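Side-chain contacts in uncharacterized protein MJ1460 (Methanocaldococcus jannaschii DSM 2661, PDB 2OSO), which is of unknown function but binds zinc through a V4R domain of the vinyl-4-reductase family, a domain thought to bind small molecules: residues 83-88 against 148-153; 17-22 against 76-81. The protein carries 3 engineered substitutions. All coordinates share one frame; numbering follows the deposited sequence.

Contact 1: residues 83-88 against 148-153. With ZN (zinc ion), chain B.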
# COMPACT_ATOMS: atom_id res chain seq x y z
N ASP A 83 -2.76 15.18 -10.69
CA ASP A 83 -2.23 16.53 -10.93
C ASP A 83 -2.83 17.49 -9.93
O ASP A 83 -4.01 17.86 -10.01
CB ASP A 83 -2.56 17.01 -12.34
CG ASP A 83 -2.19 16.00 -13.39
OD1 ASP A 83 -0.99 15.85 -13.72
OD2 ASP A 83 -3.10 15.33 -13.89
N LEU A 84 -2.00 17.91 -9.00
CA LEU A 84 -2.37 18.76 -7.91
C LEU A 84 -2.32 20.22 -8.41
O LEU A 84 -1.33 20.65 -8.97
CB LEU A 84 -1.37 18.52 -6.76
CG LEU A 84 -1.71 18.79 -5.31
CD1 LEU A 84 -3.06 18.22 -4.94
CD2 LEU A 84 -0.55 18.26 -4.36
N GLU A 85 -3.42 20.94 -8.25
CA GLU A 85 -3.53 22.33 -8.65
C GLU A 85 -3.45 23.21 -7.41
O GLU A 85 -4.36 23.22 -6.59
CB GLU A 85 -4.84 22.57 -9.43
CG GLU A 85 -4.94 21.70 -10.67
CD GLU A 85 -6.25 21.84 -11.47
OE1 GLU A 85 -7.11 22.71 -11.17
OE2 GLU A 85 -6.39 21.05 -12.43
N ILE A 86 -2.35 23.94 -7.28
CA ILE A 86 -2.08 24.85 -6.15
C ILE A 86 -1.44 26.11 -6.70
O ILE A 86 -0.40 26.03 -7.36
CB ILE A 86 -1.08 24.24 -5.10
CG1 ILE A 86 -1.33 22.74 -4.87
CG2 ILE A 86 -1.09 25.06 -3.81
CD1 ILE A 86 -0.61 22.12 -3.63
N ASP A 87 -2.06 27.26 -6.44
CA ASP A 87 -1.49 28.56 -6.76
C ASP A 87 -0.69 29.06 -5.56
O ASP A 87 -1.25 29.65 -4.64
CB ASP A 87 -2.62 29.53 -7.09
CG ASP A 87 -2.12 30.88 -7.66
OD1 ASP A 87 -0.93 31.22 -7.46
OD2 ASP A 87 -2.93 31.60 -8.31
N GLU A 88 0.62 28.85 -5.59
CA GLU A 88 1.50 29.20 -4.49
C GLU A 88 1.63 30.70 -4.20
O GLU A 88 1.67 31.13 -3.05
CB GLU A 88 2.88 28.66 -4.83
CG GLU A 88 3.98 29.10 -3.95
CD GLU A 88 5.26 28.39 -4.29
OE1 GLU A 88 5.26 27.59 -5.26
OE2 GLU A 88 6.25 28.62 -3.59
N LYS A 148 -17.96 14.88 -9.98
CA LYS A 148 -17.24 16.11 -10.29
C LYS A 148 -16.02 15.82 -11.16
O LYS A 148 -15.57 14.67 -11.28
CB LYS A 148 -16.85 16.82 -9.00
CG LYS A 148 -18.04 17.24 -8.12
CD LYS A 148 -18.94 18.23 -8.80
CE LYS A 148 -18.74 19.66 -8.37
NZ LYS A 148 -19.89 20.46 -8.81
N ASP A 149 -15.51 16.84 -11.83
CA ASP A 149 -14.35 16.68 -12.73
C ASP A 149 -13.03 16.72 -12.02
O ASP A 149 -12.05 16.23 -12.57
CB ASP A 149 -14.32 17.77 -13.80
CG ASP A 149 -15.54 17.75 -14.70
OD1 ASP A 149 -16.01 16.64 -15.07
OD2 ASP A 149 -16.02 18.84 -15.02
N LYS A 150 -12.99 17.32 -10.83
CA LYS A 150 -11.78 17.43 -10.05
C LYS A 150 -12.21 17.30 -8.60
O LYS A 150 -13.36 17.62 -8.27
CB LYS A 150 -11.13 18.82 -10.26
CG LYS A 150 -10.77 19.14 -11.71
CD LYS A 150 -9.96 20.40 -11.77
CE LYS A 150 -9.68 20.84 -13.17
NZ LYS A 150 -9.17 22.21 -13.09
N CYS A 151 -11.32 16.81 -7.73
CA CYS A 151 -11.55 16.89 -6.28
C CYS A 151 -11.11 18.27 -5.79
O CYS A 151 -10.13 18.83 -6.33
CB CYS A 151 -10.81 15.81 -5.53
SG CYS A 151 -11.08 14.03 -6.07
N VAL A 152 -11.79 18.78 -4.77
CA VAL A 152 -11.52 20.08 -4.18
C VAL A 152 -11.37 19.96 -2.67
O VAL A 152 -12.22 19.41 -1.97
CB VAL A 152 -12.60 21.10 -4.51
CG1 VAL A 152 -12.27 22.45 -3.86
CG2 VAL A 152 -12.79 21.24 -6.02
N PHE A 153 -10.25 20.51 -2.20
CA PHE A 153 -9.88 20.50 -0.79
C PHE A 153 -9.81 21.93 -0.24
O PHE A 153 -9.15 22.80 -0.81
CB PHE A 153 -8.54 19.81 -0.61
CG PHE A 153 -8.47 18.38 -1.17
CD1 PHE A 153 -8.14 18.16 -2.52
CD2 PHE A 153 -8.70 17.28 -0.36
CE1 PHE A 153 -8.04 16.85 -3.04
CE2 PHE A 153 -8.63 15.95 -0.89
CZ PHE A 153 -8.26 15.74 -2.22
ZN ZN B . -11.86 13.05 -4.15

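Contact 2: residues 17-22 against 76-81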
# COMPACT_ATOMS: atom_id res chain seq x y z
N ARG A 17 13.39 9.03 -1.70
CA ARG A 17 14.23 10.16 -2.09
C ARG A 17 14.90 9.99 -3.47
O ARG A 17 15.62 10.87 -3.89
CB ARG A 17 15.33 10.38 -1.03
CG ARG A 17 14.80 10.49 0.40
N ASN A 18 14.68 8.85 -4.15
CA ASN A 18 15.41 8.52 -5.39
C ASN A 18 14.44 8.35 -6.57
O ASN A 18 13.85 7.29 -6.76
CB ASN A 18 16.26 7.25 -5.18
CG ASN A 18 17.28 7.00 -6.31
OD1 ASN A 18 16.99 7.18 -7.50
ND2 ASN A 18 18.45 6.54 -5.93
N GLU A 19 14.30 9.39 -7.39
CA GLU A 19 13.35 9.39 -8.50
C GLU A 19 13.61 8.28 -9.54
O GLU A 19 12.68 7.81 -10.19
CB GLU A 19 13.30 10.78 -9.19
CG GLU A 19 11.97 11.05 -9.86
CD GLU A 19 11.98 12.26 -10.79
OE1 GLU A 19 12.67 13.26 -10.50
OE2 GLU A 19 11.23 12.21 -11.80
N GLU A 20 14.87 7.86 -9.67
CA GLU A 20 15.23 6.78 -10.62
C GLU A 20 14.69 5.46 -10.10
O GLU A 20 14.09 4.69 -10.86
CB GLU A 20 16.74 6.67 -10.83
CG GLU A 20 17.14 5.83 -12.08
CD GLU A 20 16.96 6.59 -13.40
N ILE A 21 14.88 5.19 -8.82
CA ILE A 21 14.32 3.98 -8.19
C ILE A 21 12.79 3.94 -8.27
O ILE A 21 12.17 2.89 -8.56
CB ILE A 21 14.82 3.85 -6.73
CG1 ILE A 21 16.32 3.60 -6.72
CG2 ILE A 21 14.18 2.67 -6.01
CD1 ILE A 21 16.81 3.07 -5.38
N ILE A 22 12.15 5.08 -8.03
CA ILE A 22 10.67 5.15 -8.12
C ILE A 22 10.25 4.81 -9.51
O ILE A 22 9.38 3.98 -9.73
CB ILE A 22 10.10 6.55 -7.76
CG1 ILE A 22 10.29 6.82 -6.27
CG2 ILE A 22 8.57 6.64 -8.12
CD1 ILE A 22 10.26 8.30 -5.91
N PHE A 76 3.11 13.98 -6.02
CA PHE A 76 1.79 13.45 -6.46
C PHE A 76 1.86 12.80 -7.86
O PHE A 76 1.24 11.76 -8.09
CB PHE A 76 0.70 14.50 -6.35
CG PHE A 76 -0.03 14.47 -5.03
CD1 PHE A 76 0.65 14.71 -3.86
CD2 PHE A 76 -1.38 14.21 -4.97
CE1 PHE A 76 0.04 14.62 -2.63
CE2 PHE A 76 -2.02 14.13 -3.74
CZ PHE A 76 -1.32 14.37 -2.58
N LYS A 77 2.64 13.37 -8.77
CA LYS A 77 2.83 12.71 -10.08
C LYS A 77 3.59 11.39 -9.95
O LYS A 77 3.27 10.43 -10.63
CB LYS A 77 3.54 13.61 -11.08
CG LYS A 77 2.73 14.79 -11.56
CD LYS A 77 1.48 14.38 -12.36
CE LYS A 77 1.83 13.57 -13.62
NZ LYS A 77 0.70 13.54 -14.66
N LEU A 78 4.65 11.38 -9.14
CA LEU A 78 5.43 10.15 -8.91
C LEU A 78 4.62 9.03 -8.27
O LEU A 78 4.79 7.84 -8.61
CB LEU A 78 6.62 10.47 -8.03
CG LEU A 78 7.73 11.28 -8.67
CD1 LEU A 78 8.82 11.59 -7.64
CD2 LEU A 78 8.29 10.56 -9.91
N MSE A 79 3.73 9.39 -7.35
CA MSE A 79 2.86 8.43 -6.70
C MSE A 79 1.73 7.95 -7.63
O MSE A 79 1.07 6.95 -7.35
CB MSE A 79 2.26 9.07 -5.46
CG MSE A 79 3.19 9.39 -4.35
SE MSE A 79 2.19 10.00 -2.74
CE MSE A 79 1.56 8.29 -2.10
N ASN A 80 1.54 8.65 -8.76
CA ASN A 80 0.44 8.41 -9.67
C ASN A 80 -0.89 8.73 -9.00
O ASN A 80 -1.98 8.16 -9.31
CB ASN A 80 0.49 6.99 -10.27
CG ASN A 80 -0.24 6.91 -11.58
OD1 ASN A 80 -0.36 7.92 -12.27
ND2 ASN A 80 -0.75 5.72 -11.94
N PHE A 81 -0.85 9.74 -8.14
CA PHE A 81 -2.05 10.20 -7.40
C PHE A 81 -2.77 11.36 -8.11
O PHE A 81 -3.82 11.79 -7.67
CB PHE A 81 -1.63 10.58 -5.95
CG PHE A 81 -1.78 9.45 -4.96
CD1 PHE A 81 -1.68 8.13 -5.35
CD2 PHE A 81 -1.99 9.74 -3.62
CE1 PHE A 81 -1.87 7.11 -4.46
CE2 PHE A 81 -2.16 8.76 -2.71
CZ PHE A 81 -2.10 7.41 -3.11

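Contact 1: residues 83-88 against 148-153
Lys150 and Glu85 meet by their charged ends, reaching across strand 98-103, which lies between strand 83-85 and strand 151-158 in the antiparallel sheet. The backbones stay well apart: the nearest pair of alpha carbons is Glu85 CA and Val152 CA, at 9.4 Å. Such a gap suits two long, flexible residues of opposite charge. From CB, Lys150 sets out with CG beside its own backbone N (chi1 -59°), and the chain then stays extended, which spends its full length on the crossing. CB and CG serve as the spacer, and the side chain also brushes Ser103 on the intervening strand. CD is the first atom to come near the carboxylate, 3.7 Å from Glu85 OE1. Next, CE passes 3.4 Å from Glu85 OE2, a close approach natural for a methylene beside a charged nitrogen. At the tip, NZ donates to Glu85 OE1 at 2.9 Å, the main bond of the salt bridge, using the syn lone pair of that oxygen. A weak second bond runs from NZ to Glu85 OE2 at 3.1 Å, so the ammonium is shared unequally between the two oxygens. The two side chains cross at roughly a right angle. Glu85 OE2 also receives a weak hydrogen bond from Ser103 OG, and Lys101 packs against the glutamate. A glutamine at Glu85 would probably leave the ammonium of Lys150 without its counter-charge. Next along the chain, Cys151 turns to other work: its SG binds zinc at 2.3 Å, with His117, Glu140 and Cys143 completing the site. The chemistry implies an electrostatic clasp on the partly exposed surface of the sheet, in which solvent would be expected to temper the attraction, placed one residue from a zinc ligand.

Contact 2: residues 17-22 against 76-81
Leu78 is the residue of 76-81 that touches helix 19-24, and it meets both Glu19 and Ile22, which lie one turn apart on the same helical face. Before it comes Phe76, whose ring packs instead on Ile120, Ile123 and Leu124 of helix 118-132. Leu78 then turns toward the other segment. With CG anti to its carbonyl carbon (chi1 -71°), the isobutyl group reaches over to helix 19-24. Both methyls touch Glu19 CG, CD2 at 3.7 Å, and CD1 alone also meets Ile22 CD1, at 4.0 Å, the side chains crossing at about a right angle in both pairs. Glutamate fits here because its CG methylene gives leucine an apolar surface while the carboxylate lies beyond it; OE2 has a long, weak ion pair with Lys23. Asn18 caps the facing helix, and its OD1 accepts from Ile21 N at 3.2 Å in a nearly straight bond, the donor sitting above the carbonyl plane. The backbone takes part as well, Leu78 O lying 4.0 Å from Ile22 CG2. Met79, built as selenomethionine, leaves the backbone away from helix 19-24, and its CE lies 3.8 Å above the plane of the Phe81 ring, toward the rim. Asn80 ends the helix in a Schellman motif, with Phe81 N bonded to Phe76 O at 2.9 Å; asparagine tolerates the positive phi (65°) better than most residues. The end of helix 69-79 thus packs on helix 19-24 through Leu78 and on helix 118-132 through Phe76, with Phe81 just after it on Ile120, while the second subunit adds Tyr32 against Ile22, Leu78 and Met79, and its Lys26 and Lys27 bond to Asn80, placing the contact at the dimer interface.

How the contacts relate
After helix 9-15 the chain lays down helix 19-24, runs through helices 30-44 and 53-64, and returns with the end of helix 69-79, where contact 2 closes a largely helical loop. Only then, with strand 83-85, does contact 1 open; it closes at 148-153 after helix 118-132 and strand 135-142. The two loops therefore follow in series, neither nested nor crossed, with centres about 19 Å apart. Their junction is tight: Lys77 NZ makes a salt bridge to Asp83 OD1 at 3.0 Å, and Leu84 CD2 packs 3.8 Å from Phe76 CD1. Together they link helix 19-24 near the N terminus and the dimer interface to the zinc-bearing sheet.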